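Local structure of arginyl-trna synthetase (Thermus thermophilus, 1IQ0) at residues E8-A13 with D60-P65; A232-L237 with P327-L332; S259-R264 with V275-P280; T553-A558 with L565-V570. The protein probably attaches L-arginine to its cognate tRNA(Arg) at the expense of ATP, as a monomeric aminoacyl-tRNA synthetase of class I. All coordinates share one frame; numbering follows the deposited sequence.

Contact 1: residues E8-A13 with D60-P65; sequences EAIAQA and DRLPLP
A9 O takes the helical hydrogen bond of A13 N at 3.2 Å and is covered from outside the helix by L62, whose methyl CD1 lies 3.4 Å from A9 O. The same methyl settles between two alanines one turn apart, 3.8 Å from A13 CB and 4.3 Å from A9 CB. With CG anti to the backbone N (chi1 177°), L62 sends its branches over the helix, and its other methyl, CD2, meets I10 CG1 at 4.3 Å. These contacts belong to the N-terminal domain of the synthetase, where the chain leaving helix 51-60 runs across helix 3-15 on its way to strand 68-74. F80 of strand 77-82 touches both I10 and L62, and L58 of helix 51-60 packs on I10 and A13. R61, the first residue to leave helical geometry, turns its carbonyl toward the helix, R61 O being 3.7 Å from A13 CB, while its poorly ordered side chain leads away. Farther along the loop, P65 lays ring atom CG against A9 CB at 4.1 Å.

Contact 2: residues A232-L237 with P327-L332; sequences ARYDLL and PYYPGL
Y329 presents a ring face to the edge of Y234 in an offset edge-to-face pair, the centroids 5.6 Å apart and the planes at 85°. Y234 CD1 makes the close approach, 3.7 Å from Y329 CZ. Beyond the ring, Y329 OH donates to A232 O at 2.8 Å, arriving from above the carbonyl plane, 39° out of it. A phenylalanine here would probably keep the aromatic pair but leave the A232 carbonyl without this donor and the ring less firmly fixed. The two segments lead into neighbouring parallel strands, 236-239 and 333-335, of the mixed sheet in the class I catalytic domain. The polar end of Y234 turns to another partner, its OH hydrogen-bonded to T110, just ahead of the predicted 'HIGH' region. A type I turn from Y329 to L332 brings 327-332 alongside D235. There L332 CG, anti to the backbone N (chi1 -180°), carries CD1 over the carbonyl, 3.3 Å from D235 O. That methyl also lies 3.9 Å from Y234 CB and 3.8 Å from L237 CD1, the leucine side chains meeting at about a right angle. Between the backbones, a water donates to D235 O at 2.9 Å and, weakly, to G331 O.

Contact 3: residues S259-R264 with V275-P280; sequences SPHVFR and VMDASP
D277 N donates to H261 O at 2.7 Å, nearly straight at 175°. F263 and V275 form an antiparallel hydrogen-bonded pair, F263 N to V275 O and V275 N to F263 O, both 3.0 Å long. Between these bonds V262 faces M276 in a non-hydrogen-bonded pair, V262 CG2 packing on M276 CG at 3.9 Å. This beta hairpin forms two strands of a three-stranded antiparallel sheet, M276 bonding onward to F290; the V262-M276 face rests on L256 of helix 248-256. Side-chain acceptors hold the turns that precede strand 262-263 and follow strand 274-277: S259 OG receives H261 N at 3.1 Å in an ST turn, and D277 OD2 receives S279 N at 3.0 Å in an Asx turn. S279 OG also donates to D277 OD2, at 2.7 Å, from the same face. H261 CG lies anti to its carbonyl carbon (chi1 -58°), setting the ring between two prolines: P280 CG sits 3.6 Å from its centroid, a CH-pi contact, and P260 covers the opposite face. An alanine in place of H261 would probably leave P280 without its aromatic partner and open a gap between the prolines. With two donors on one oxygen, the D277 carboxylate is probably fixed in rotation and favoured as an anion.

Contact 4: residues T553-A558 with L565-V570; sequences TPVLTA and LRLSLV
The long helix 562-583 of the DALR anticodon-binding domain is met near its start by the loop that leads into it from strand 550-551, and R566 is the main bridge between them. R566 NH1 donates to P554 O at 2.7 Å, a bent bond of 143° at the hydrogen, with the carbonyl oxygen near the edge of the guanidinium but somewhat out of its plane. The side chain runs extended from CG to NE, which carries the charged group clear of the helix and alongside the loop. T553 lies over one face of the guanidinium, its CA 3.8 Å above the plane and close to its centre. A558 CB approaches R566 NH1 obliquely at 3.9 Å. Nitrogen NE turns elsewhere, forming a salt bridge with E502 of helix 500-509, while Y542 of helix 525-544 touches both T553 and R566.

The apolar half of the contact is built on V555, at the start of a type I turn that ends at A558. V555 CG1, anti to the backbone N (chi1 -176°), reaches L567 CD2 at 3.5 Å, tighter than ordinary van der Waals packing. The same branch lies 4.0 Å from R566 CB, and V555 CG2 comes within 4.3 Å of V570 CG2 one turn farther along the helix. Burial of the arginine's charge is likely to be offset by E502, which supplies a formal opposite charge, and by the dipole of the P554 carbonyl; together the two partners probably fix the rotation of the guanidinium.

In the fold
From the N terminus, contact 1 comes first, closing a loop of 46 residues within the N-terminal domain and bringing helix 3-15 against the chain beyond helix 51-60. Contact 2 closes a wider loop of 89 residues at the central mixed sheet of the catalytic domain. Within that loop lies contact 3, a hairpin whose centre is about 39 Å from that of contact 2. Contact 4 follows in series and spans six intervening residues, joining the loop after strand 550-551 to helix 562-583 in the anticodon-binding domain. No two contacts cross or touch; contacts 3 and 4 lie on opposite sides of the chain's centre, their centres about 67 Å apart.

Contact 1: residues E8-A13 with D60-P65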
loop_
_atom_site.group_PDB
_atom_site.type_symbol
_atom_site.label_atom_id
_atom_site.label_comp_id
_atom_site.label_asym_id
_atom_site.label_seq_id
_atom_site.Cartn_x
_atom_site.Cartn_y
_atom_site.Cartn_z
ATOM N N GLU A 8 0.542 -26.218 -4.006
ATOM C CA GLU A 8 -0.677 -26.937 -3.658
ATOM C C GLU A 8 -0.455 -28.438 -3.801
ATOM O O GLU A 8 -0.821 -29.214 -2.920
ATOM C CB GLU A 8 -1.833 -26.500 -4.561
ATOM C CG GLU A 8 -3.129 -27.266 -4.322
ATOM C CD GLU A 8 -3.557 -27.254 -2.862
ATOM O OE1 GLU A 8 -3.708 -26.152 -2.291
ATOM O OE2 GLU A 8 -3.747 -28.345 -2.285
ATOM N N ALA A 9 0.153 -28.844 -4.911
ATOM C CA ALA A 9 0.417 -30.255 -5.146
ATOM C C ALA A 9 1.376 -30.812 -4.097
ATOM O O ALA A 9 1.285 -31.983 -3.722
ATOM C CB ALA A 9 0.988 -30.455 -6.542
ATOM N N ILE A 10 2.296 -29.973 -3.627
ATOM C CA ILE A 10 3.263 -30.393 -2.614
ATOM C C ILE A 10 2.583 -30.541 -1.256
ATOM O O ILE A 10 2.833 -31.501 -0.532
ATOM C CB ILE A 10 4.413 -29.370 -2.474
ATOM C CG1 ILE A 10 5.271 -29.375 -3.744
ATOM C CG2 ILE A 10 5.254 -29.691 -1.244
ATOM C CD1 ILE A 10 6.353 -28.314 -3.749
ATOM N N ALA A 11 1.732 -29.577 -0.918
ATOM C CA ALA A 11 1.007 -29.593 0.349
ATOM C C ALA A 11 0.187 -30.874 0.442
ATOM O O ALA A 11 0.319 -31.653 1.391
ATOM C CB ALA A 11 0.086 -28.380 0.437
ATOM N N GLN A 12 -0.656 -31.083 -0.564
ATOM C CA GLN A 12 -1.510 -32.257 -0.625
ATOM C C GLN A 12 -0.679 -33.519 -0.437
ATOM O O GLN A 12 -1.123 -34.479 0.191
ATOM C CB GLN A 12 -2.230 -32.300 -1.974
ATOM C CG GLN A 12 -3.650 -32.815 -1.890
ATOM C CD GLN A 12 -4.489 -32.025 -0.903
ATOM O OE1 GLN A 12 -4.610 -30.803 -1.008
ATOM N NE2 GLN A 12 -5.072 -32.721 0.065
ATOM N N ALA A 13 0.535 -33.506 -0.977
ATOM C CA ALA A 13 1.435 -34.649 -0.877
ATOM C C ALA A 13 2.022 -34.794 0.524
ATOM O O ALA A 13 2.322 -35.905 0.964
ATOM C CB ALA A 13 2.556 -34.518 -1.899
ATOM N N ASP A 60 8.978 -39.167 -3.868
ATOM C CA ASP A 60 8.344 -40.472 -4.033
ATOM C C ASP A 60 6.815 -40.457 -4.010
ATOM O O ASP A 60 6.172 -41.231 -4.720
ATOM C CB ASP A 60 8.867 -41.431 -2.960
ATOM C CG ASP A 60 10.358 -41.685 -3.085
ATOM O OD1 ASP A 60 10.918 -42.383 -2.216
ATOM O OD2 ASP A 60 10.972 -41.189 -4.053
ATOM N N ARG A 61 6.231 -39.580 -3.202
ATOM C CA ARG A 61 4.780 -39.505 -3.108
ATOM C C ARG A 61 4.194 -38.256 -3.749
ATOM O O ARG A 61 3.074 -37.857 -3.423
ATOM C CB ARG A 61 4.342 -39.566 -1.643
ATOM C CG ARG A 61 4.773 -40.826 -0.923
ATOM C CD ARG A 61 4.190 -40.889 0.474
ATOM N NE ARG A 61 4.624 -42.090 1.181
ATOM C CZ ARG A 61 4.215 -42.432 2.397
ATOM N NH1 ARG A 61 3.354 -41.665 3.050
ATOM N NH2 ARG A 61 4.667 -43.545 2.960
ATOM N N LEU A 62 4.939 -37.638 -4.663
ATOM C CA LEU A 62 4.453 -36.428 -5.316
ATOM C C LEU A 62 4.065 -36.616 -6.775
ATOM O O LEU A 62 4.923 -36.806 -7.635
ATOM C CB LEU A 62 5.497 -35.316 -5.224
ATOM C CG LEU A 62 5.121 -34.007 -5.932
ATOM C CD1 LEU A 62 3.826 -33.453 -5.362
ATOM C CD2 LEU A 62 6.243 -32.998 -5.766
ATOM N N PRO A 63 2.758 -36.571 -7.072
ATOM C CA PRO A 63 2.311 -36.731 -8.457
ATOM C C PRO A 63 2.654 -35.431 -9.186
ATOM O O PRO A 63 2.084 -34.375 -8.899
ATOM C CB PRO A 63 0.810 -36.952 -8.308
ATOM C CG PRO A 63 0.476 -36.102 -7.122
ATOM C CD PRO A 63 1.609 -36.403 -6.163
ATOM N N LEU A 64 3.596 -35.513 -10.117
ATOM C CA LEU A 64 4.050 -34.343 -10.863
ATOM C C LEU A 64 3.002 -33.635 -11.707
ATOM O O LEU A 64 2.300 -34.262 -12.498
ATOM C CB LEU A 64 5.225 -34.726 -11.769
ATOM C CG LEU A 64 6.470 -35.305 -11.086
ATOM C CD1 LEU A 64 7.497 -35.689 -12.148
ATOM C CD2 LEU A 64 7.054 -34.286 -10.107
ATOM N N PRO A 65 2.870 -32.307 -11.535
ATOM C CA PRO A 65 1.888 -31.576 -12.342
ATOM C C PRO A 65 2.405 -31.731 -13.776
ATOM O O PRO A 65 3.612 -31.909 -13.971
ATOM C CB PRO A 65 2.022 -30.144 -11.835
ATOM C CG PRO A 65 2.427 -30.331 -10.396
ATOM C CD PRO A 65 3.447 -31.445 -10.488
#

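Contact 2: residues A232-L237 with P327-L332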
loop_
_atom_site.group_PDB
_atom_site.type_symbol
_atom_site.label_atom_id
_atom_site.label_comp_id
_atom_site.label_asym_id
_atom_site.label_seq_id
_atom_site.Cartn_x
_atom_site.Cartn_y
_atom_site.Cartn_z
ATOM N N ALA A 232 -4.216 8.822 -5.675
ATOM C CA ALA A 232 -4.735 8.035 -4.552
ATOM C C ALA A 232 -6.254 7.934 -4.717
ATOM O O ALA A 232 -6.879 8.846 -5.258
ATOM C CB ALA A 232 -4.398 8.726 -3.236
ATOM N N ARG A 233 -6.848 6.838 -4.253
ATOM C CA ARG A 233 -8.299 6.661 -4.377
ATOM C C ARG A 233 -8.972 6.571 -3.004
ATOM O O ARG A 233 -8.395 6.036 -2.065
ATOM C CB ARG A 233 -8.618 5.387 -5.172
ATOM C CG ARG A 233 -7.632 5.064 -6.291
ATOM C CD ARG A 233 -8.062 3.847 -7.122
ATOM N NE ARG A 233 -8.567 2.734 -6.315
ATOM C CZ ARG A 233 -7.930 2.193 -5.280
ATOM N NH1 ARG A 233 -6.746 2.658 -4.907
ATOM N NH2 ARG A 233 -8.480 1.188 -4.608
ATOM N N TYR A 234 -10.192 7.094 -2.888
ATOM C CA TYR A 234 -10.916 7.043 -1.620
ATOM C C TYR A 234 -12.379 6.691 -1.811
ATOM O O TYR A 234 -13.018 7.144 -2.763
ATOM C CB TYR A 234 -10.847 8.387 -0.880
ATOM C CG TYR A 234 -9.451 8.902 -0.644
ATOM C CD1 TYR A 234 -8.802 9.669 -1.609
ATOM C CD2 TYR A 234 -8.764 8.603 0.536
ATOM C CE1 TYR A 234 -7.507 10.131 -1.410
ATOM C CE2 TYR A 234 -7.462 9.053 0.744
ATOM C CZ TYR A 234 -6.842 9.818 -0.237
ATOM O OH TYR A 234 -5.555 10.249 -0.056
ATOM N N ASP A 235 -12.915 5.890 -0.896
ATOM C CA ASP A 235 -14.322 5.520 -0.955
ATOM C C ASP A 235 -15.124 6.276 0.106
ATOM O O ASP A 235 -16.223 6.766 -0.158
ATOM C CB ASP A 235 -14.497 4.021 -0.719
ATOM C CG ASP A 235 -13.841 3.185 -1.790
ATOM O OD1 ASP A 235 -12.796 2.564 -1.502
ATOM O OD2 ASP A 235 -14.372 3.158 -2.923
ATOM N N LEU A 236 -14.563 6.373 1.307
ATOM C CA LEU A 236 -15.264 7.019 2.407
ATOM C C LEU A 236 -14.477 8.090 3.145
ATOM O O LEU A 236 -13.254 8.043 3.248
ATOM C CB LEU A 236 -15.678 5.969 3.436
ATOM C CG LEU A 236 -16.472 4.746 2.983
ATOM C CD1 LEU A 236 -16.272 3.616 3.989
ATOM C CD2 LEU A 236 -17.946 5.111 2.838
ATOM N N LEU A 237 -15.219 9.044 3.679
ATOM C CA LEU A 237 -14.666 10.114 4.488
ATOM C C LEU A 237 -15.446 9.986 5.787
ATOM O O LEU A 237 -16.655 9.817 5.758
ATOM C CB LEU A 237 -14.966 11.475 3.864
ATOM C CG LEU A 237 -13.849 12.316 3.242
ATOM C CD1 LEU A 237 -12.982 11.501 2.317
ATOM C CD2 LEU A 237 -14.492 13.487 2.510
ATOM N N PRO A 327 -14.691 17.917 -6.741
ATOM C CA PRO A 327 -14.416 17.750 -8.170
ATOM C C PRO A 327 -13.455 16.632 -8.551
ATOM O O PRO A 327 -13.131 16.480 -9.728
ATOM C CB PRO A 327 -13.866 19.114 -8.563
ATOM C CG PRO A 327 -13.041 19.465 -7.355
ATOM C CD PRO A 327 -13.959 19.077 -6.198
ATOM N N TYR A 328 -13.018 15.834 -7.583
ATOM C CA TYR A 328 -12.053 14.783 -7.892
ATOM C C TYR A 328 -12.581 13.355 -7.902
ATOM O O TYR A 328 -12.220 12.562 -8.775
ATOM C CB TYR A 328 -10.867 14.874 -6.930
ATOM C CG TYR A 328 -10.414 16.293 -6.672
ATOM C CD1 TYR A 328 -10.848 16.988 -5.544
ATOM C CD2 TYR A 328 -9.589 16.961 -7.581
ATOM C CE1 TYR A 328 -10.475 18.313 -5.326
ATOM C CE2 TYR A 328 -9.211 18.290 -7.372
ATOM C CZ TYR A 328 -9.658 18.956 -6.245
ATOM O OH TYR A 328 -9.302 20.270 -6.037
ATOM N N TYR A 329 -13.428 13.020 -6.935
ATOM C CA TYR A 329 -13.960 11.666 -6.858
ATOM C C TYR A 329 -15.478 11.624 -6.900
ATOM O O TYR A 329 -16.143 11.919 -5.911
ATOM C CB TYR A 329 -13.476 10.993 -5.580
ATOM C CG TYR A 329 -11.992 11.124 -5.361
ATOM C CD1 TYR A 329 -11.472 12.176 -4.609
ATOM C CD2 TYR A 329 -11.104 10.186 -5.898
ATOM C CE1 TYR A 329 -10.096 12.291 -4.386
ATOM C CE2 TYR A 329 -9.732 10.292 -5.685
ATOM C CZ TYR A 329 -9.237 11.346 -4.922
ATOM O OH TYR A 329 -7.892 11.428 -4.672
ATOM N N PRO A 330 -16.042 11.233 -8.050
ATOM C CA PRO A 330 -17.490 11.142 -8.250
ATOM C C PRO A 330 -18.195 10.212 -7.263
ATOM O O PRO A 330 -19.295 10.511 -6.800
ATOM C CB PRO A 330 -17.607 10.640 -9.689
ATOM C CG PRO A 330 -16.358 11.196 -10.342
ATOM C CD PRO A 330 -15.318 10.909 -9.294
ATOM N N GLY A 331 -17.559 9.091 -6.933
ATOM C CA GLY A 331 -18.180 8.140 -6.028
ATOM C C GLY A 331 -17.831 8.238 -4.555
ATOM O O GLY A 331 -18.235 7.385 -3.772
ATOM N N LEU A 332 -17.094 9.269 -4.160
ATOM C CA LEU A 332 -16.714 9.414 -2.758
ATOM C C LEU A 332 -17.912 9.744 -1.857
ATOM O O LEU A 332 -18.726 10.606 -2.186
ATOM C CB LEU A 332 -15.636 10.494 -2.628
ATOM C CG LEU A 332 -15.084 10.813 -1.235
ATOM C CD1 LEU A 332 -14.554 9.547 -0.571
ATOM C CD2 LEU A 332 -13.975 11.858 -1.370
HETATM O O HOH W 1 -18.211 5.060 -1.380
#

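Contact 3: residues S259-R264 with V275-P280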
loop_
_atom_site.group_PDB
_atom_site.type_symbol
_atom_site.label_atom_id
_atom_site.label_comp_id
_atom_site.label_asym_id
_atom_site.label_seq_id
_atom_site.Cartn_x
_atom_site.Cartn_y
_atom_site.Cartn_z
ATOM N N SER A 259 -17.457 -5.890 30.640
ATOM C CA SER A 259 -16.367 -6.816 30.911
ATOM C C SER A 259 -15.867 -6.717 32.342
ATOM O O SER A 259 -15.749 -5.625 32.897
ATOM C CB SER A 259 -15.195 -6.550 29.965
ATOM O OG SER A 259 -14.061 -7.305 30.350
ATOM N N PRO A 260 -15.570 -7.865 32.961
ATOM C CA PRO A 260 -15.075 -7.861 34.338
ATOM C C PRO A 260 -13.679 -7.236 34.406
ATOM O O PRO A 260 -13.228 -6.817 35.472
ATOM C CB PRO A 260 -15.079 -9.343 34.705
ATOM C CG PRO A 260 -14.803 -10.013 33.387
ATOM C CD PRO A 260 -15.701 -9.242 32.452
ATOM N N HIS A 261 -13.005 -7.161 33.260
ATOM C CA HIS A 261 -11.667 -6.578 33.199
ATOM C C HIS A 261 -11.665 -5.083 32.880
ATOM O O HIS A 261 -10.617 -4.494 32.629
ATOM C CB HIS A 261 -10.817 -7.342 32.190
ATOM C CG HIS A 261 -10.707 -8.800 32.500
ATOM N ND1 HIS A 261 -11.309 -9.774 31.732
ATOM C CD2 HIS A 261 -10.129 -9.445 33.541
ATOM C CE1 HIS A 261 -11.110 -10.955 32.288
ATOM N NE2 HIS A 261 -10.398 -10.783 33.387
ATOM N N VAL A 262 -12.849 -4.479 32.880
ATOM C CA VAL A 262 -12.997 -3.042 32.639
ATOM C C VAL A 262 -13.691 -2.523 33.890
ATOM O O VAL A 262 -14.865 -2.809 34.120
ATOM C CB VAL A 262 -13.871 -2.755 31.398
ATOM C CG1 VAL A 262 -14.276 -1.288 31.372
ATOM C CG2 VAL A 262 -13.092 -3.094 30.132
ATOM N N PHE A 263 -12.965 -1.764 34.701
ATOM C CA PHE A 263 -13.523 -1.276 35.954
ATOM C C PHE A 263 -12.853 -0.005 36.462
ATOM O O PHE A 263 -11.833 0.434 35.925
ATOM C CB PHE A 263 -13.375 -2.375 37.003
ATOM C CG PHE A 263 -11.961 -2.861 37.160
ATOM C CD1 PHE A 263 -11.068 -2.192 37.991
ATOM C CD2 PHE A 263 -11.504 -3.951 36.426
ATOM C CE1 PHE A 263 -9.737 -2.601 38.089
ATOM C CE2 PHE A 263 -10.175 -4.369 36.514
ATOM C CZ PHE A 263 -9.290 -3.692 37.345
ATOM N N ARG A 264 -13.432 0.568 37.515
ATOM C CA ARG A 264 -12.906 1.786 38.121
ATOM C C ARG A 264 -12.261 1.492 39.467
ATOM O O ARG A 264 -12.951 1.186 40.439
ATOM C CB ARG A 264 -14.020 2.816 38.343
ATOM C CG ARG A 264 -14.619 3.414 37.089
ATOM C CD ARG A 264 -15.457 4.646 37.427
ATOM N NE ARG A 264 -15.964 5.309 36.230
ATOM C CZ ARG A 264 -16.876 4.788 35.416
ATOM N NH1 ARG A 264 -17.393 3.592 35.667
ATOM N NH2 ARG A 264 -17.267 5.461 34.340
ATOM N N VAL A 275 -10.588 1.973 33.725
ATOM C CA VAL A 275 -9.461 1.313 33.100
ATOM C C VAL A 275 -9.804 -0.052 32.522
ATOM O O VAL A 275 -10.765 -0.703 32.942
ATOM C CB VAL A 275 -8.310 1.168 34.122
ATOM C CG1 VAL A 275 -8.759 0.305 35.286
ATOM C CG2 VAL A 275 -7.091 0.577 33.458
ATOM N N MET A 276 -9.007 -0.471 31.546
ATOM C CA MET A 276 -9.172 -1.762 30.892
ATOM C C MET A 276 -7.942 -2.612 31.213
ATOM O O MET A 276 -6.813 -2.221 30.906
ATOM C CB MET A 276 -9.270 -1.589 29.373
ATOM C CG MET A 276 -9.514 -2.891 28.624
ATOM S SD MET A 276 -9.377 -2.725 26.836
ATOM C CE MET A 276 -10.871 -1.830 26.472
ATOM N N ASP A 277 -8.160 -3.764 31.837
ATOM C CA ASP A 277 -7.059 -4.664 32.176
ATOM C C ASP A 277 -6.830 -5.586 30.988
ATOM O O ASP A 277 -7.615 -6.504 30.741
ATOM C CB ASP A 277 -7.412 -5.485 33.424
ATOM C CG ASP A 277 -6.315 -6.473 33.815
ATOM O OD1 ASP A 277 -6.572 -7.317 34.698
ATOM O OD2 ASP A 277 -5.204 -6.406 33.246
ATOM N N ALA A 278 -5.754 -5.336 30.250
ATOM C CA ALA A 278 -5.428 -6.134 29.072
ATOM C C ALA A 278 -4.603 -7.392 29.365
ATOM O O ALA A 278 -4.302 -8.156 28.446
ATOM C CB ALA A 278 -4.681 -5.262 28.055
ATOM N N SER A 279 -4.244 -7.619 30.626
ATOM C CA SER A 279 -3.424 -8.786 30.964
ATOM C C SER A 279 -4.019 -10.151 30.609
ATOM O O SER A 279 -3.293 -11.060 30.212
ATOM C CB SER A 279 -3.033 -8.766 32.450
ATOM O OG SER A 279 -4.153 -8.942 33.301
ATOM N N PRO A 280 -5.345 -10.316 30.738
ATOM C CA PRO A 280 -5.938 -11.616 30.405
ATOM C C PRO A 280 -5.893 -12.003 28.926
ATOM O O PRO A 280 -6.196 -13.142 28.571
ATOM C CB PRO A 280 -7.367 -11.490 30.933
ATOM C CG PRO A 280 -7.644 -10.034 30.811
ATOM C CD PRO A 280 -6.362 -9.401 31.283
#

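Contact 4: residues T553-A558 with L565-V570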
loop_
_atom_site.group_PDB
_atom_site.type_symbol
_atom_site.label_atom_id
_atom_site.label_comp_id
_atom_site.label_asym_id
_atom_site.label_seq_id
_atom_site.Cartn_x
_atom_site.Cartn_y
_atom_site.Cartn_z
ATOM N N THR A 553 18.624 -11.179 -29.784
ATOM C CA THR A 553 17.208 -11.402 -29.528
ATOM C C THR A 553 16.264 -10.518 -30.356
ATOM O O THR A 553 15.189 -10.138 -29.884
ATOM C CB THR A 553 16.940 -11.203 -28.023
ATOM O OG1 THR A 553 15.676 -11.772 -27.671
ATOM C CG2 THR A 553 16.949 -9.736 -27.684
ATOM N N PRO A 554 16.632 -10.222 -31.618
ATOM C CA PRO A 554 15.769 -9.373 -32.448
ATOM C C PRO A 554 14.365 -9.939 -32.655
ATOM O O PRO A 554 14.183 -11.150 -32.761
ATOM C CB PRO A 554 16.559 -9.250 -33.753
ATOM C CG PRO A 554 17.213 -10.621 -33.873
ATOM C CD PRO A 554 17.692 -10.859 -32.430
ATOM N N VAL A 555 13.380 -9.046 -32.707
ATOM C CA VAL A 555 11.986 -9.434 -32.891
ATOM C C VAL A 555 11.518 -9.279 -34.340
ATOM O O VAL A 555 11.124 -10.248 -34.986
ATOM C CB VAL A 555 11.039 -8.573 -32.003
ATOM C CG1 VAL A 555 9.601 -9.068 -32.136
ATOM C CG2 VAL A 555 11.481 -8.619 -30.564
ATOM N N LEU A 556 11.569 -8.051 -34.843
ATOM C CA LEU A 556 11.104 -7.749 -36.192
ATOM C C LEU A 556 11.895 -8.414 -37.317
ATOM O O LEU A 556 11.369 -8.616 -38.410
ATOM C CB LEU A 556 11.056 -6.229 -36.395
ATOM C CG LEU A 556 10.165 -5.460 -35.399
ATOM C CD1 LEU A 556 10.144 -3.975 -35.761
ATOM C CD2 LEU A 556 8.743 -6.017 -35.419
ATOM N N THR A 557 13.145 -8.764 -37.050
ATOM C CA THR A 557 13.977 -9.413 -38.054
ATOM C C THR A 557 14.101 -10.914 -37.812
ATOM O O THR A 557 14.856 -11.597 -38.501
ATOM C CB THR A 557 15.391 -8.810 -38.085
ATOM O OG1 THR A 557 15.945 -8.827 -36.763
ATOM C CG2 THR A 557 15.351 -7.383 -38.610
ATOM N N ALA A 558 13.359 -11.428 -36.835
ATOM C CA ALA A 558 13.399 -12.853 -36.541
ATOM C C ALA A 558 12.570 -13.583 -37.587
ATOM O O ALA A 558 11.607 -13.027 -38.122
ATOM C CB ALA A 558 12.842 -13.129 -35.137
ATOM N N LEU A 565 6.659 -15.652 -31.586
ATOM C CA LEU A 565 6.967 -16.027 -30.209
ATOM C C LEU A 565 7.490 -14.828 -29.420
ATOM O O LEU A 565 7.036 -14.568 -28.302
ATOM C CB LEU A 565 8.015 -17.142 -30.174
ATOM C CG LEU A 565 8.668 -17.409 -28.813
ATOM C CD1 LEU A 565 7.619 -17.839 -27.790
ATOM C CD2 LEU A 565 9.725 -18.480 -28.964
ATOM N N ARG A 566 8.446 -14.100 -29.998
ATOM C CA ARG A 566 9.016 -12.945 -29.317
ATOM C C ARG A 566 8.018 -11.814 -29.138
ATOM O O ARG A 566 8.051 -11.112 -28.126
ATOM C CB ARG A 566 10.278 -12.460 -30.037
ATOM C CG ARG A 566 11.453 -13.391 -29.756
ATOM C CD ARG A 566 12.747 -12.994 -30.431
ATOM N NE ARG A 566 13.796 -13.933 -30.037
ATOM C CZ ARG A 566 14.878 -14.202 -30.756
ATOM N NH1 ARG A 566 15.077 -13.600 -31.928
ATOM N NH2 ARG A 566 15.753 -15.086 -30.304
ATOM N N LEU A 567 7.117 -11.642 -30.101
ATOM C CA LEU A 567 6.109 -10.595 -29.993
ATOM C C LEU A 567 5.147 -10.908 -28.837
ATOM O O LEU A 567 4.775 -10.012 -28.079
ATOM C CB LEU A 567 5.337 -10.447 -31.309
ATOM C CG LEU A 567 6.062 -9.691 -32.432
ATOM C CD1 LEU A 567 5.286 -9.814 -33.732
ATOM C CD2 LEU A 567 6.218 -8.225 -32.044
ATOM N N SER A 568 4.752 -12.173 -28.696
ATOM C CA SER A 568 3.845 -12.563 -27.613
ATOM C C SER A 568 4.541 -12.431 -26.259
ATOM O O SER A 568 3.920 -12.057 -25.265
ATOM C CB SER A 568 3.354 -14.000 -27.802
ATOM O OG SER A 568 2.497 -14.099 -28.925
ATOM N N LEU A 569 5.834 -12.731 -26.225
ATOM C CA LEU A 569 6.594 -12.614 -24.988
ATOM C C LEU A 569 6.743 -11.135 -24.635
ATOM O O LEU A 569 6.646 -10.749 -23.468
ATOM C CB LEU A 569 7.970 -13.251 -25.155
ATOM C CG LEU A 569 8.860 -13.338 -23.918
ATOM C CD1 LEU A 569 8.132 -14.099 -22.810
ATOM C CD2 LEU A 569 10.164 -14.042 -24.288
ATOM N N VAL A 570 6.984 -10.311 -25.654
ATOM C CA VAL A 570 7.128 -8.875 -25.460
ATOM C C VAL A 570 5.796 -8.305 -24.967
ATOM O O VAL A 570 5.762 -7.443 -24.093
ATOM C CB VAL A 570 7.541 -8.174 -26.783
ATOM C CG1 VAL A 570 7.354 -6.664 -26.664
ATOM C CG2 VAL A 570 9.013 -8.494 -27.101
#